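Local coordinates for protein short chain dehydrogenase (Rhodopseudomonas palustris, PDB 3H7A) that probably catalyses NAD(P)-dependent oxidation or reduction of a substrate not yet identified, as a member of the short-chain dehydrogenase/reductase family, at residues 21-24 against 25-29; 106-109 against 110-113; 167-170 against 171-175; 223-226 against 227-231. One frame throughout, in Å; residues are numbered along the deposited sequence.

Interaction 1: 21-24 against 25-29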
loop_
_atom_site.group_PDB
_atom_site.type_symbol
_atom_site.label_atom_id
_atom_site.label_comp_id
_atom_site.label_asym_id
_atom_site.label_seq_id
_atom_site.Cartn_x
_atom_site.Cartn_y
_atom_site.Cartn_z
ATOM N N ALA B 21 23.474 -19.460 1.134
ATOM C CA ALA B 21 24.623 -20.029 1.846
ATOM C C ALA B 21 24.830 -19.384 3.204
ATOM O O ALA B 21 25.113 -20.073 4.187
ATOM C CB ALA B 21 25.883 -19.883 1.008
ATOM N N GLU B 22 24.685 -18.059 3.257
ATOM C CA GLU B 22 24.797 -17.321 4.514
ATOM C C GLU B 22 23.669 -17.639 5.479
ATOM O O GLU B 22 23.884 -17.689 6.687
ATOM C CB GLU B 22 24.861 -15.813 4.280
ATOM C CG GLU B 22 26.180 -15.327 3.710
ATOM C CD GLU B 22 27.377 -15.669 4.578
ATOM O OE1 GLU B 22 27.290 -15.566 5.828
ATOM O OE2 GLU B 22 28.412 -16.033 3.993
ATOM N N ILE B 23 22.470 -17.855 4.947
ATOM C CA ILE B 23 21.342 -18.266 5.782
ATOM C C ILE B 23 21.656 -19.618 6.430
ATOM O O ILE B 23 21.461 -19.791 7.633
ATOM C CB ILE B 23 20.017 -18.340 4.980
ATOM C CG1 ILE B 23 19.573 -16.944 4.528
ATOM C CG2 ILE B 23 18.942 -18.966 5.818
ATOM C CD1 ILE B 23 18.470 -16.966 3.468
ATOM N N ALA B 24 22.171 -20.550 5.627
ATOM C CA ALA B 24 22.535 -21.885 6.098
ATOM C C ALA B 24 23.623 -21.789 7.167
ATOM O O ALA B 24 23.473 -22.373 8.237
ATOM C CB ALA B 24 22.979 -22.763 4.928
ATOM N N LYS B 25 24.676 -21.009 6.891
ATOM C CA LYS B 25 25.755 -20.737 7.860
ATOM C C LYS B 25 25.218 -20.214 9.189
ATOM O O LYS B 25 25.645 -20.671 10.239
ATOM C CB LYS B 25 26.793 -19.737 7.307
ATOM C CG LYS B 25 27.729 -20.258 6.205
ATOM C CD LYS B 25 28.812 -19.205 5.856
ATOM C CE LYS B 25 29.258 -19.319 4.401
ATOM N NZ LYS B 25 30.409 -18.427 4.027
ATOM N N LYS B 26 24.276 -19.272 9.137
ATOM C CA LYS B 26 23.711 -18.653 10.348
ATOM C C LYS B 26 22.900 -19.621 11.202
ATOM O O LYS B 26 23.110 -19.705 12.412
ATOM C CB LYS B 26 22.868 -17.405 10.000
ATOM C CG LYS B 26 22.221 -16.675 11.196
ATOM C CD LYS B 26 23.230 -16.303 12.295
ATOM C CE LYS B 26 22.813 -15.042 13.023
ATOM N NZ LYS B 26 23.264 -15.028 14.439
ATOM N N PHE B 27 21.977 -20.347 10.581
ATOM C CA PHE B 27 21.151 -21.270 11.337
ATOM C C PHE B 27 21.927 -22.478 11.845
ATOM O O PHE B 27 21.613 -22.993 12.920
ATOM C CB PHE B 27 19.889 -21.642 10.564
ATOM C CG PHE B 27 18.854 -20.553 10.590
ATOM C CD1 PHE B 27 17.851 -20.551 11.563
ATOM C CD2 PHE B 27 18.914 -19.496 9.683
ATOM C CE1 PHE B 27 16.905 -19.529 11.613
ATOM C CE2 PHE B 27 17.980 -18.470 9.721
ATOM C CZ PHE B 27 16.966 -18.485 10.684
ATOM N N ALA B 28 22.960 -22.891 11.103
ATOM C CA ALA B 28 23.854 -23.950 11.566
ATOM C C ALA B 28 24.717 -23.461 12.723
ATOM O O ALA B 28 24.985 -24.226 13.644
ATOM C CB ALA B 28 24.715 -24.478 10.439
ATOM N N ALA B 29 25.116 -22.188 12.683
ATOM C CA ALA B 29 25.914 -21.560 13.752
ATOM C C ALA B 29 25.117 -21.433 15.041
ATOM O O ALA B 29 25.683 -21.398 16.126
ATOM C CB ALA B 29 26.426 -20.197 13.322
#
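E22 and K25 meet at their charged ends, with K25 NZ 3.1 Å from E22 OE2 in a salt bridge. The lysine nitrogen comes to the syn side of that oxygen but stands 33° out of the carboxylate plane. The glutamate's bend at chi2 (-58°) keeps the carboxylate level with its own CA, while the lysine, extended beyond CG, runs back along the helix to it and passes across it. On the inward side the contact is apolar: I23 CG2 lies 3.9 Å from F27 CD2, the two side chains running alongside each other. The edge of the F27 ring also meets the backbone, CD2 lying 3.3 Å from I23 O. Beneath these side chains run i to i+4 backbone bonds, among them F27 N to I23 O at 3.0 Å and A28 N to A24 O at 3.0 Å. All of this belongs to helix 18-29, the first crossover helix of the Rossmann fold, joining strand 9-13 to the parallel strand 33-38. Outside the helix, K25 NZ has a second carboxylate partner in E50 of helix 45-53, so the lysine is shared between two acids. K26 turns its ammonium to E30 and to the ring of W224. I23 and F27 pack on I88 of strand 84-89, and the F27 ring also meets W224 edge-to-face.

Interaction 2: 106-109 against 110-113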
loop_
_atom_site.group_PDB
_atom_site.type_symbol
_atom_site.label_atom_id
_atom_site.label_comp_id
_atom_site.label_asym_id
_atom_site.label_seq_id
_atom_site.Cartn_x
_atom_site.Cartn_y
_atom_site.Cartn_z
ATOM N N VAL B 106 8.958 -18.684 -20.523
ATOM C CA VAL B 106 9.498 -17.820 -19.464
ATOM C C VAL B 106 8.473 -17.524 -18.356
ATOM O O VAL B 106 8.782 -17.692 -17.180
ATOM C CB VAL B 106 10.115 -16.519 -20.058
ATOM C CG1 VAL B 106 10.239 -15.404 -19.008
ATOM C CG2 VAL B 106 11.480 -16.842 -20.669
ATOM N N PHE B 107 7.258 -17.137 -18.736
ATOM C CA PHE B 107 6.202 -16.849 -17.771
ATOM C C PHE B 107 5.860 -18.077 -16.900
ATOM O O PHE B 107 5.802 -17.947 -15.674
ATOM C CB PHE B 107 4.955 -16.277 -18.465
ATOM C CG PHE B 107 3.956 -15.606 -17.513
ATOM C CD1 PHE B 107 4.051 -14.241 -17.217
ATOM C CD2 PHE B 107 2.910 -16.337 -16.930
ATOM C CE1 PHE B 107 3.138 -13.603 -16.335
ATOM C CE2 PHE B 107 1.988 -15.723 -16.075
ATOM C CZ PHE B 107 2.112 -14.358 -15.758
ATOM N N ARG B 108 5.646 -19.244 -17.524
ATOM C CA ARG B 108 5.338 -20.490 -16.794
ATOM C C ARG B 108 6.475 -20.911 -15.857
ATOM O O ARG B 108 6.229 -21.257 -14.693
ATOM C CB ARG B 108 5.057 -21.637 -17.770
ATOM C CG ARG B 108 3.739 -22.378 -17.548
ATOM C CD ARG B 108 3.782 -23.515 -16.526
ATOM N NE ARG B 108 2.426 -24.023 -16.279
ATOM C CZ ARG B 108 2.106 -24.991 -15.424
ATOM N NH1 ARG B 108 0.834 -25.353 -15.283
ATOM N NH2 ARG B 108 3.047 -25.595 -14.708
ATOM N N LYS B 109 7.709 -20.901 -16.378
ATOM C CA LYS B 109 8.928 -21.312 -15.641
ATOM C C LYS B 109 9.201 -20.427 -14.436
ATOM O O LYS B 109 9.564 -20.934 -13.364
ATOM C CB LYS B 109 10.172 -21.305 -16.549
ATOM C CG LYS B 109 11.480 -21.895 -15.943
ATOM C CD LYS B 109 12.744 -21.662 -16.835
ATOM C CE LYS B 109 13.724 -20.582 -16.290
ATOM N NZ LYS B 109 13.428 -19.145 -16.658
ATOM N N VAL B 110 9.054 -19.112 -14.612
ATOM C CA VAL B 110 9.254 -18.173 -13.501
ATOM C C VAL B 110 8.193 -18.399 -12.418
ATOM O O VAL B 110 8.517 -18.438 -11.232
ATOM C CB VAL B 110 9.315 -16.710 -13.997
ATOM C CG1 VAL B 110 9.257 -15.727 -12.848
ATOM C CG2 VAL B 110 10.600 -16.521 -14.772
ATOM N N TRP B 111 6.942 -18.621 -12.820
ATOM C CA TRP B 111 5.925 -19.001 -11.854
ATOM C C TRP B 111 6.219 -20.331 -11.122
ATOM O O TRP B 111 6.067 -20.419 -9.891
ATOM C CB TRP B 111 4.565 -19.075 -12.523
ATOM C CG TRP B 111 3.495 -19.563 -11.593
ATOM C CD1 TRP B 111 2.836 -18.830 -10.647
ATOM C CD2 TRP B 111 2.959 -20.893 -11.517
ATOM N NE1 TRP B 111 1.928 -19.623 -9.979
ATOM C CE2 TRP B 111 1.975 -20.888 -10.498
ATOM C CE3 TRP B 111 3.211 -22.087 -12.217
ATOM C CZ2 TRP B 111 1.232 -22.024 -10.165
ATOM C CZ3 TRP B 111 2.473 -23.221 -11.887
ATOM C CH2 TRP B 111 1.493 -23.179 -10.866
ATOM N N GLU B 112 6.638 -21.356 -11.869
ATOM C CA GLU B 112 6.947 -22.667 -11.276
ATOM C C GLU B 112 8.045 -22.568 -10.225
ATOM O O GLU B 112 7.945 -23.172 -9.162
ATOM C CB GLU B 112 7.359 -23.690 -12.337
ATOM C CG GLU B 112 6.256 -24.079 -13.323
ATOM C CD GLU B 112 6.728 -25.072 -14.389
ATOM O OE1 GLU B 112 7.958 -25.258 -14.579
ATOM O OE2 GLU B 112 5.851 -25.672 -15.037
ATOM N N MET B 113 9.063 -21.773 -10.536
ATOM C CA MET B 113 10.249 -21.633 -9.693
ATOM C C MET B 113 10.002 -20.706 -8.490
ATOM O O MET B 113 10.327 -21.059 -7.358
ATOM C CB MET B 113 11.423 -21.134 -10.561
ATOM C CG MET B 113 12.814 -21.139 -9.922
ATOM S SD MET B 113 13.850 -22.625 -10.118
ATOM C CE MET B 113 13.220 -23.677 -8.828
#
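R108, in one of its two conformers, is joined to E112 a helical turn on by a salt bridge in which R108 NH2 donates to E112 OE2 at 2.8 Å, with an N-H...O angle of 153°. The glutamate sets CG beside its backbone N (chi1 -66°) and runs extended beyond it, which carries the carboxylate to the arginine. The oxygen accepts through its anti lone pair and lies close to the guanidinium plane, although the two flat groups are perpendicular. W111 CZ3 comes over one guanidinium face, near its rim, 3.7 Å from R108 NH2. With an alanine at E112, that nitrogen is likely to lose its acid within the helix and the guanidinium to turn more freely over W111. On the tight side V106, F107 and V110 pack on helix 153-173, which with helix 104-132 commonly builds the dimer interface of short-chain dehydrogenases; V106 CG1 and V110 CG2 themselves make a long contact of 4.4 Å. W111 stacks on W111 and F107 on F119 of the second subunit, whose E112 forms another salt bridge with R108 NH1. The looser side is that of K109, partly exposed, which meets the following turn chiefly through its backbone, K109 O accepting from M113 N at 3.0 Å.

Interaction 3: 167-170 against 171-175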
loop_
_atom_site.group_PDB
_atom_site.type_symbol
_atom_site.label_atom_id
_atom_site.label_comp_id
_atom_site.label_asym_id
_atom_site.label_seq_id
_atom_site.Cartn_x
_atom_site.Cartn_y
_atom_site.Cartn_z
ATOM N N GLN B 167 0.758 -14.144 2.749
ATOM C CA GLN B 167 -0.300 -13.432 3.476
ATOM C C GLN B 167 -1.402 -14.372 3.923
ATOM O O GLN B 167 -1.782 -14.363 5.094
ATOM C CB GLN B 167 -0.912 -12.317 2.626
ATOM C CG GLN B 167 -0.012 -11.125 2.401
ATOM C CD GLN B 167 -0.783 -9.940 1.871
ATOM O OE1 GLN B 167 -2.000 -10.026 1.659
ATOM N NE2 GLN B 167 -0.090 -8.835 1.643
ATOM N N SER B 168 -1.892 -15.189 2.993
ATOM C CA SER B 168 -2.954 -16.154 3.269
ATOM C C SER B 168 -2.548 -17.225 4.274
ATOM O O SER B 168 -3.364 -17.675 5.094
ATOM C CB SER B 168 -3.380 -16.825 1.974
ATOM O OG SER B 168 -4.045 -15.899 1.139
ATOM N N MET B 169 -1.290 -17.645 4.198
ATOM C CA MET B 169 -0.804 -18.650 5.129
ATOM C C MET B 169 -0.711 -18.004 6.497
ATOM O O MET B 169 -1.080 -18.612 7.494
ATOM C CB MET B 169 0.543 -19.227 4.682
ATOM C CG MET B 169 0.453 -20.257 3.517
ATOM S SD MET B 169 2.018 -21.019 3.031
ATOM C CE MET B 169 2.569 -21.637 4.619
ATOM N N ALA B 170 -0.244 -16.759 6.536
ATOM C CA ALA B 170 -0.109 -16.029 7.802
ATOM C C ALA B 170 -1.452 -15.815 8.506
ATOM O O ALA B 170 -1.569 -16.061 9.697
ATOM C CB ALA B 170 0.631 -14.704 7.599
ATOM N N ARG B 171 -2.473 -15.401 7.765
ATOM C CA ARG B 171 -3.770 -15.170 8.361
ATOM C C ARG B 171 -4.294 -16.465 8.999
ATOM O O ARG B 171 -4.861 -16.423 10.081
ATOM C CB ARG B 171 -4.777 -14.614 7.340
ATOM C CG ARG B 171 -4.378 -13.319 6.621
ATOM C CD ARG B 171 -4.398 -12.055 7.476
ATOM N NE ARG B 171 -5.665 -11.860 8.175
ATOM C CZ ARG B 171 -5.863 -10.959 9.137
ATOM N NH1 ARG B 171 -7.050 -10.871 9.725
ATOM N NH2 ARG B 171 -4.879 -10.147 9.516
ATOM N N GLU B 172 -4.054 -17.602 8.345
ATOM C CA GLU B 172 -4.504 -18.915 8.835
ATOM C C GLU B 172 -3.657 -19.514 9.974
ATOM O O GLU B 172 -4.202 -20.096 10.915
ATOM C CB GLU B 172 -4.601 -19.921 7.682
ATOM C CG GLU B 172 -5.445 -21.159 8.011
ATOM C CD GLU B 172 -5.363 -22.293 6.977
ATOM O OE1 GLU B 172 -5.100 -22.028 5.782
ATOM O OE2 GLU B 172 -5.584 -23.467 7.372
ATOM N N LEU B 173 -2.338 -19.360 9.891
ATOM C CA LEU B 173 -1.424 -20.143 10.730
ATOM C C LEU B 173 -0.760 -19.382 11.865
ATOM O O LEU B 173 -0.300 -20.006 12.817
ATOM C CB LEU B 173 -0.361 -20.851 9.871
ATOM C CG LEU B 173 -0.837 -21.648 8.644
ATOM C CD1 LEU B 173 0.344 -22.016 7.760
ATOM C CD2 LEU B 173 -1.647 -22.886 9.000
ATOM N N MET B 174 -0.695 -18.052 11.780
ATOM C CA MET B 174 -0.183 -17.277 12.909
ATOM C C MET B 174 -0.974 -17.535 14.214
ATOM O O MET B 174 -0.342 -17.760 15.255
ATOM C CB MET B 174 0.011 -15.782 12.579
ATOM C CG MET B 174 1.361 -15.468 11.880
ATOM S SD MET B 174 1.462 -13.729 11.481
ATOM C CE MET B 174 3.221 -13.457 11.481
ATOM N N PRO B 175 -2.340 -17.583 14.167
ATOM C CA PRO B 175 -3.020 -18.004 15.411
ATOM C C PRO B 175 -2.803 -19.468 15.811
ATOM O O PRO B 175 -3.213 -19.859 16.906
ATOM C CB PRO B 175 -4.510 -17.787 15.097
ATOM C CG PRO B 175 -4.532 -16.880 13.907
ATOM C CD PRO B 175 -3.332 -17.262 13.116
HETATM O O HOH W 1 -4.866 -19.849 4.313
#
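M169 and L173 both carry CG beside their own backbone N (chi1 -77° and -49°), and a bend at chi3 of M169 swings its methyl toward the leucine. M169 CE thus ends 3.9 Å from L173 CD1, the two side chains passing across one another. The leucine also folds over the backbone, with CG 3.3 Å from M169 O. A looser apolar pair follows, A170 CB lying 4.1 Å from M174 SD, part-way along the extended methionine chain.

Polar contacts run along the backbone and over one water. M169 O accepts from L173 N at 2.8 Å, whereas the bond from E172 N to S168 O is weak at 3.3 Å. S168 O is also met by a water, which donates to it at 2.8 Å and to E172 OE1 at 2.6 Å; the water therefore bridges the stretched turn to the carboxylate. A170 O takes M174 N at 3.0 Å and, weakly, L173 N as well; M174 and P175 lie in a 3-10 segment.

E172 OE1 and the side chains of Q167 and S168 find further partners in I99, G148 and G149 of the second subunit. Within the chain, this last part of helix 153-173 rests on the parallel sheet of the Rossmann fold: M169 lies on strand 135-142, A170 and M174 on strand 178-185, and L173 touches I178 of strand 178-185 and A126 and L130 of helix 104-132.

Interaction 4: 223-226 against 227-231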
loop_
_atom_site.group_PDB
_atom_site.type_symbol
_atom_site.label_atom_id
_atom_site.label_comp_id
_atom_site.label_asym_id
_atom_site.label_seq_id
_atom_site.Cartn_x
_atom_site.Cartn_y
_atom_site.Cartn_z
ATOM N N TYR B 223 16.831 -12.607 8.855
ATOM C CA TYR B 223 16.064 -13.824 9.064
ATOM C C TYR B 223 16.208 -14.332 10.490
ATOM O O TYR B 223 15.230 -14.812 11.084
ATOM C CB TYR B 223 16.476 -14.895 8.071
ATOM C CG TYR B 223 15.705 -14.829 6.788
ATOM C CD1 TYR B 223 14.317 -14.733 6.806
ATOM C CD2 TYR B 223 16.354 -14.866 5.555
ATOM C CE1 TYR B 223 13.591 -14.667 5.638
ATOM C CE2 TYR B 223 15.632 -14.821 4.369
ATOM C CZ TYR B 223 14.239 -14.724 4.434
ATOM O OH TYR B 223 13.475 -14.669 3.302
ATOM N N TRP B 224 17.419 -14.208 11.043
ATOM C CA TRP B 224 17.642 -14.554 12.451
ATOM C C TRP B 224 16.848 -13.632 13.385
ATOM O O TRP B 224 16.242 -14.096 14.352
ATOM C CB TRP B 224 19.137 -14.585 12.827
ATOM C CG TRP B 224 19.331 -15.095 14.255
ATOM C CD1 TRP B 224 19.764 -14.378 15.333
ATOM C CD2 TRP B 224 19.039 -16.416 14.746
ATOM N NE1 TRP B 224 19.774 -15.173 16.464
ATOM C CE2 TRP B 224 19.334 -16.426 16.128
ATOM C CE3 TRP B 224 18.571 -17.597 14.148
ATOM C CZ2 TRP B 224 19.165 -17.565 16.923
ATOM C CZ3 TRP B 224 18.417 -18.731 14.934
ATOM C CH2 TRP B 224 18.698 -18.703 16.313
ATOM N N GLN B 225 16.821 -12.337 13.068
ATOM C CA GLN B 225 15.976 -11.395 13.789
ATOM C C GLN B 225 14.496 -11.825 13.785
ATOM O O GLN B 225 13.844 -11.834 14.831
ATOM C CB GLN B 225 16.132 -9.987 13.216
ATOM C CG GLN B 225 15.459 -8.913 14.062
ATOM C CD GLN B 225 14.988 -7.717 13.256
ATOM O OE1 GLN B 225 13.949 -7.125 13.562
ATOM N NE2 GLN B 225 15.751 -7.350 12.228
ATOM N N LEU B 226 13.973 -12.198 12.617
ATOM C CA LEU B 226 12.592 -12.682 12.528
ATOM C C LEU B 226 12.411 -13.962 13.336
ATOM O O LEU B 226 11.393 -14.129 14.029
ATOM C CB LEU B 226 12.173 -12.899 11.070
ATOM C CG LEU B 226 11.818 -11.662 10.239
ATOM C CD1 LEU B 226 11.710 -11.998 8.764
ATOM C CD2 LEU B 226 10.531 -11.012 10.754
ATOM N N TYR B 227 13.401 -14.855 13.265
ATOM C CA TYR B 227 13.364 -16.082 14.048
ATOM C C TYR B 227 13.216 -15.757 15.534
ATOM O O TYR B 227 12.407 -16.368 16.217
ATOM C CB TYR B 227 14.591 -16.990 13.813
ATOM C CG TYR B 227 14.543 -18.200 14.735
ATOM C CD1 TYR B 227 13.723 -19.277 14.445
ATOM C CD2 TYR B 227 15.251 -18.220 15.932
ATOM C CE1 TYR B 227 13.630 -20.354 15.301
ATOM C CE2 TYR B 227 15.176 -19.302 16.783
ATOM C CZ TYR B 227 14.365 -20.358 16.461
ATOM O OH TYR B 227 14.270 -21.427 17.308
ATOM N N GLN B 228 13.985 -14.780 16.010
ATOM C CA GLN B 228 14.040 -14.442 17.431
ATOM C C GLN B 228 12.795 -13.773 18.044
ATOM O O GLN B 228 12.655 -13.751 19.268
ATOM C CB GLN B 228 15.277 -13.597 17.717
ATOM C CG GLN B 228 16.593 -14.329 17.535
ATOM C CD GLN B 228 17.004 -15.133 18.752
ATOM O OE1 GLN B 228 17.925 -14.741 19.477
ATOM N NE2 GLN B 228 16.337 -16.265 18.982
ATOM N N GLN B 229 11.914 -13.227 17.209
ATOM C CA GLN B 229 10.723 -12.517 17.682
ATOM C C GLN B 229 9.767 -13.409 18.469
ATOM O O GLN B 229 9.394 -14.481 17.990
ATOM C CB GLN B 229 9.948 -11.920 16.512
ATOM C CG GLN B 229 10.661 -10.820 15.779
ATOM C CD GLN B 229 9.800 -10.213 14.705
ATOM O OE1 GLN B 229 8.907 -10.863 14.175
ATOM N NE2 GLN B 229 10.059 -8.951 14.382
ATOM N N PRO B 230 9.340 -12.953 19.664
ATOM C CA PRO B 230 8.341 -13.697 20.445
ATOM C C PRO B 230 6.945 -13.508 19.864
ATOM O O PRO B 230 6.711 -12.515 19.169
ATOM C CB PRO B 230 8.436 -13.060 21.834
ATOM C CG PRO B 230 8.918 -11.667 21.591
ATOM C CD PRO B 230 9.761 -11.707 20.338
ATOM N N LYS B 231 6.021 -14.426 20.168
ATOM C CA LYS B 231 4.680 -14.407 19.557
ATOM C C LYS B 231 3.769 -13.270 20.013
ATOM O O LYS B 231 2.683 -13.078 19.466
ATOM C CB LYS B 231 3.973 -15.766 19.665
ATOM C CG LYS B 231 3.679 -16.268 21.073
ATOM C CD LYS B 231 2.987 -17.651 21.062
ATOM C CE LYS B 231 1.640 -17.638 20.305
ATOM N NZ LYS B 231 0.799 -18.840 20.596
#
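W224 and Y227 form an aromatic pair on one side of helix 216-228, the planes only 21° from parallel but slid so far that the rings barely overlap. The centroids of the indole six-membered ring and the phenol ring are 4.7 Å apart, and the closest atoms, W224 CZ3 and Y227 CD2, stand at 3.4 Å. Both residues put CG anti to the backbone N (chi1 -174° for W224), which sends the rings out the same way, side by side.

The CH-pi contact is made by Q228, whose CG sits over the indole face 3.8 Å from the centroid of the W224 five-membered ring. A bend at chi2 then lays its amide along the same face, 30° from the ring plane. Were W224 replaced by a serine, Y227 and Q228 would probably lose the flat surface they share, and a gap would open beside F27.

Among the backbone bonds, Q228 N to W224 O is sound at 2.9 Å, but Q229 N has merely weak ones, to Q225 O at 3.4 Å and to L226 O at 3.3 Å, toward the C-terminal end of helix 216-228. K136 NZ takes up the carbonyls of L226, Y227 and Q229 there. L226 CD2 lies 3.8 Å from Q229 OE1, a van der Waals contact with an oxygen that accepts from T235 N.

Around the pair, R6 and E30 touch W224, and F32 meets the Y227 ring edge-to-face. The chemistry is therefore mainly aromatic and dispersive along the W224/Y227 side of the turn, while a lysine gathers the carbonyls at the C-terminal end, where its positive charge would probably offset the helix dipole.

In the fold
From the N terminus the four contacts follow in series, each along a helix, interaction 3 taking in a 3-10 segment and interaction 4 some loop as well; none closes a long loop, and none nests in or crosses another. Interaction 1 belongs to the crossover between strands 9-13 and 33-38, and interaction 3 to that between strands 135-142 and 178-185. Interaction 2, on helix 104-132, lies on the opposite side of the chain's centre from interactions 1 and 4. Interactions 1 and 4 touch directly, F27 CE1 lying 3.6 Å from W224 CE3, which ties helix 18-29 to helix 216-228. Interactions 3 and 4 come within about 5 Å at their nearest atoms without touching. Interactions 2 and 3 both meet the second subunit.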